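450aa long hypothetical fmu protein (Pyrococcus horikoshii, PDB 2YXL) probably methylates cytosine at carbon 5 in RNA, using S-adenosylmethionine as methyl donor. Local coordinates at residues D359-M364 / S391-E396. Numbering follows the deposited sequence.
Sequences DKINEM and SIFKEE
One face of the Phe393 ring receives the CD1 methyl of Ile361, which stands 3.6 Å above the ring plane and is shifted toward the rim. The CD1-to-centroid line of this CH-pi contact leans 18° from the ring normal, so the methyl sits over the face, nearest to Phe393 CE1 at 3.7 Å. At the ring edge, in its plane, lies Glu396 OE2. Arg164 of helix 159-169 adds a cation-pi interaction with the same ring, and Trp160 and Arg164 both touch Ile361.

The two branches of Ile361 divide the work. With chi1 at -69°, CG1 lies anti to the carbonyl carbon and carries CD1 to the ring, while CG2 turns to Glu395 and approaches its CB at 3.8 Å. Asn362 and Glu395 run side by side at the more exposed border, where Asn362 ND2 comes 3.9 Å from Glu395 CG; their amide and carboxylate planes are 53° apart. On the other flank, Met364 CB packs near Glu396 OE1 at 4.1 Å.

Both oxygens of the buried Glu396 carboxylate are hydrogen-bonded. Ser391 OG donates to Glu396 OE2 over 2.7 Å, from well above the carboxylate plane, and accepts from Phe393 N in an ST turn. Thr341 also bonds OE2, whereas Gln368, on the same helix as Ile361, bonds OE1.

Residues 359-364 and 391-396 thus meet by van der Waals contact alone, although helix 361-376 also bonds the loop further along, through Ser365 to Glu395 O and through Gln368. The loop segment directly follows Cys390, the predicted nucleophile. Chemically, the contact sets an apolar Ile361-Phe393 pair beside a buried carboxylate whose two oxygens are satisfied by hydrogen bonds.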
loop_
_atom_site.group_PDB
_atom_site.type_symbol
_atom_site.label_atom_id
_atom_site.label_comp_id
_atom_site.label_asym_id
_atom_site.label_seq_id
_atom_site.Cartn_x
_atom_site.Cartn_y
_atom_site.Cartn_z
ATOM N N ASP A 359 -5.389 15.227 -11.033
ATOM C CA ASP A 359 -5.355 14.595 -12.358
ATOM C C ASP A 359 -4.526 13.319 -12.423
ATOM O O ASP A 359 -3.589 13.254 -13.221
ATOM C CB ASP A 359 -4.918 15.605 -13.433
ATOM C CG ASP A 359 -4.991 15.038 -14.843
ATOM O OD1 ASP A 359 -4.208 15.495 -15.706
ATOM O OD2 ASP A 359 -5.817 14.131 -15.087
ATOM N N LYS A 360 -4.896 12.272 -11.677
ATOM C CA LYS A 360 -6.269 11.988 -11.237
ATOM C C LYS A 360 -6.615 12.114 -9.736
ATOM O O LYS A 360 -7.298 11.244 -9.183
ATOM C CB LYS A 360 -6.636 10.570 -11.707
ATOM C CG LYS A 360 -5.634 9.487 -11.263
ATOM C CD LYS A 360 -6.338 8.253 -10.710
ATOM C CE LYS A 360 -5.382 7.404 -9.880
ATOM N NZ LYS A 360 -6.081 6.314 -9.142
ATOM N N ILE A 361 -6.177 13.187 -9.080
ATOM C CA ILE A 361 -6.647 13.477 -7.716
ATOM C C ILE A 361 -8.128 13.875 -7.750
ATOM O O ILE A 361 -8.925 13.415 -6.928
ATOM C CB ILE A 361 -5.805 14.579 -7.019
ATOM C CG1 ILE A 361 -4.396 14.065 -6.712
ATOM C CG2 ILE A 361 -6.483 15.066 -5.739
ATOM C CD1 ILE A 361 -3.386 15.157 -6.385
ATOM N N ASN A 362 -8.485 14.718 -8.716
ATOM C CA ASN A 362 -9.857 15.204 -8.863
ATOM C C ASN A 362 -10.817 14.130 -9.372
ATOM O O ASN A 362 -12.002 14.131 -9.031
ATOM C CB ASN A 362 -9.895 16.440 -9.768
ATOM C CG ASN A 362 -9.075 17.602 -9.218
ATOM O OD1 ASN A 362 -8.611 18.453 -9.975
ATOM N ND2 ASN A 362 -8.895 17.642 -7.898
ATOM N N GLU A 363 -10.285 13.218 -10.183
ATOM C CA GLU A 363 -11.027 12.065 -10.690
ATOM C C GLU A 363 -11.454 11.142 -9.549
ATOM O O GLU A 363 -12.591 10.674 -9.522
ATOM C CB GLU A 363 -10.168 11.302 -11.699
ATOM C CG GLU A 363 -10.919 10.314 -12.577
ATOM C CD GLU A 363 -10.022 9.676 -13.623
ATOM O OE1 GLU A 363 -10.282 9.877 -14.828
ATOM O OE2 GLU A 363 -9.052 8.983 -13.245
ATOM N N MET A 364 -10.536 10.888 -8.616
ATOM C CA MET A 364 -10.833 10.121 -7.408
ATOM C C MET A 364 -11.782 10.886 -6.489
ATOM O O MET A 364 -12.679 10.297 -5.879
ATOM C CB MET A 364 -9.544 9.770 -6.654
ATOM C CG MET A 364 -8.798 8.540 -7.174
ATOM S SD MET A 364 -9.631 6.978 -6.794
ATOM C CE MET A 364 -10.450 6.639 -8.359
ATOM N N SER A 391 -5.172 8.682 1.893
ATOM C CA SER A 391 -4.614 9.775 1.110
ATOM C C SER A 391 -4.323 10.957 2.027
ATOM O O SER A 391 -4.993 11.141 3.042
ATOM C CB SER A 391 -5.589 10.190 0.007
ATOM O OG SER A 391 -5.183 11.403 -0.604
ATOM N N ILE A 392 -3.325 11.756 1.662
ATOM C CA ILE A 392 -2.958 12.929 2.453
ATOM C C ILE A 392 -3.500 14.230 1.864
ATOM O O ILE A 392 -3.362 15.294 2.471
ATOM C CB ILE A 392 -1.427 13.043 2.645
ATOM C CG1 ILE A 392 -0.711 13.053 1.291
ATOM C CG2 ILE A 392 -0.921 11.915 3.556
ATOM C CD1 ILE A 392 0.636 13.752 1.301
ATOM N N PHE A 393 -4.121 14.138 0.690
ATOM C CA PHE A 393 -4.609 15.315 -0.020
ATOM C C PHE A 393 -5.928 15.829 0.542
ATOM O O PHE A 393 -6.851 15.051 0.800
ATOM C CB PHE A 393 -4.760 15.023 -1.517
ATOM C CG PHE A 393 -3.481 14.607 -2.193
ATOM C CD1 PHE A 393 -3.440 13.450 -2.969
ATOM C CD2 PHE A 393 -2.321 15.366 -2.061
ATOM C CE1 PHE A 393 -2.264 13.057 -3.610
ATOM C CE2 PHE A 393 -1.139 14.979 -2.695
ATOM C CZ PHE A 393 -1.114 13.822 -3.472
ATOM N N LYS A 394 -6.009 17.145 0.721
ATOM C CA LYS A 394 -7.226 17.794 1.206
ATOM C C LYS A 394 -8.403 17.579 0.256
ATOM O O LYS A 394 -9.540 17.443 0.705
ATOM C CB LYS A 394 -6.994 19.292 1.428
ATOM C CG LYS A 394 -6.131 19.618 2.639
ATOM C CD LYS A 394 -5.694 21.073 2.632
ATOM C CE LYS A 394 -4.680 21.348 3.730
ATOM N NZ LYS A 394 -4.105 22.721 3.629
ATOM N N GLU A 395 -8.113 17.535 -1.046
ATOM C CA GLU A 395 -9.129 17.331 -2.090
ATOM C C GLU A 395 -9.962 16.063 -1.914
ATOM O O GLU A 395 -11.146 16.044 -2.251
ATOM C CB GLU A 395 -8.484 17.327 -3.478
ATOM C CG GLU A 395 -8.447 18.688 -4.172
ATOM C CD GLU A 395 -7.504 19.687 -3.512
ATOM O OE1 GLU A 395 -7.704 20.902 -3.719
ATOM O OE2 GLU A 395 -6.566 19.267 -2.796
ATOM N N GLU A 396 -9.335 15.013 -1.392
ATOM C CA GLU A 396 -10.003 13.735 -1.181
ATOM C C GLU A 396 -10.603 13.632 0.214
ATOM O O GLU A 396 -11.412 12.744 0.488
ATOM C CB GLU A 396 -9.014 12.594 -1.390
ATOM C CG GLU A 396 -8.677 12.322 -2.837
ATOM C CD GLU A 396 -7.476 11.416 -2.974
ATOM O OE1 GLU A 396 -7.670 10.188 -3.077
ATOM O OE2 GLU A 396 -6.336 11.930 -2.961
#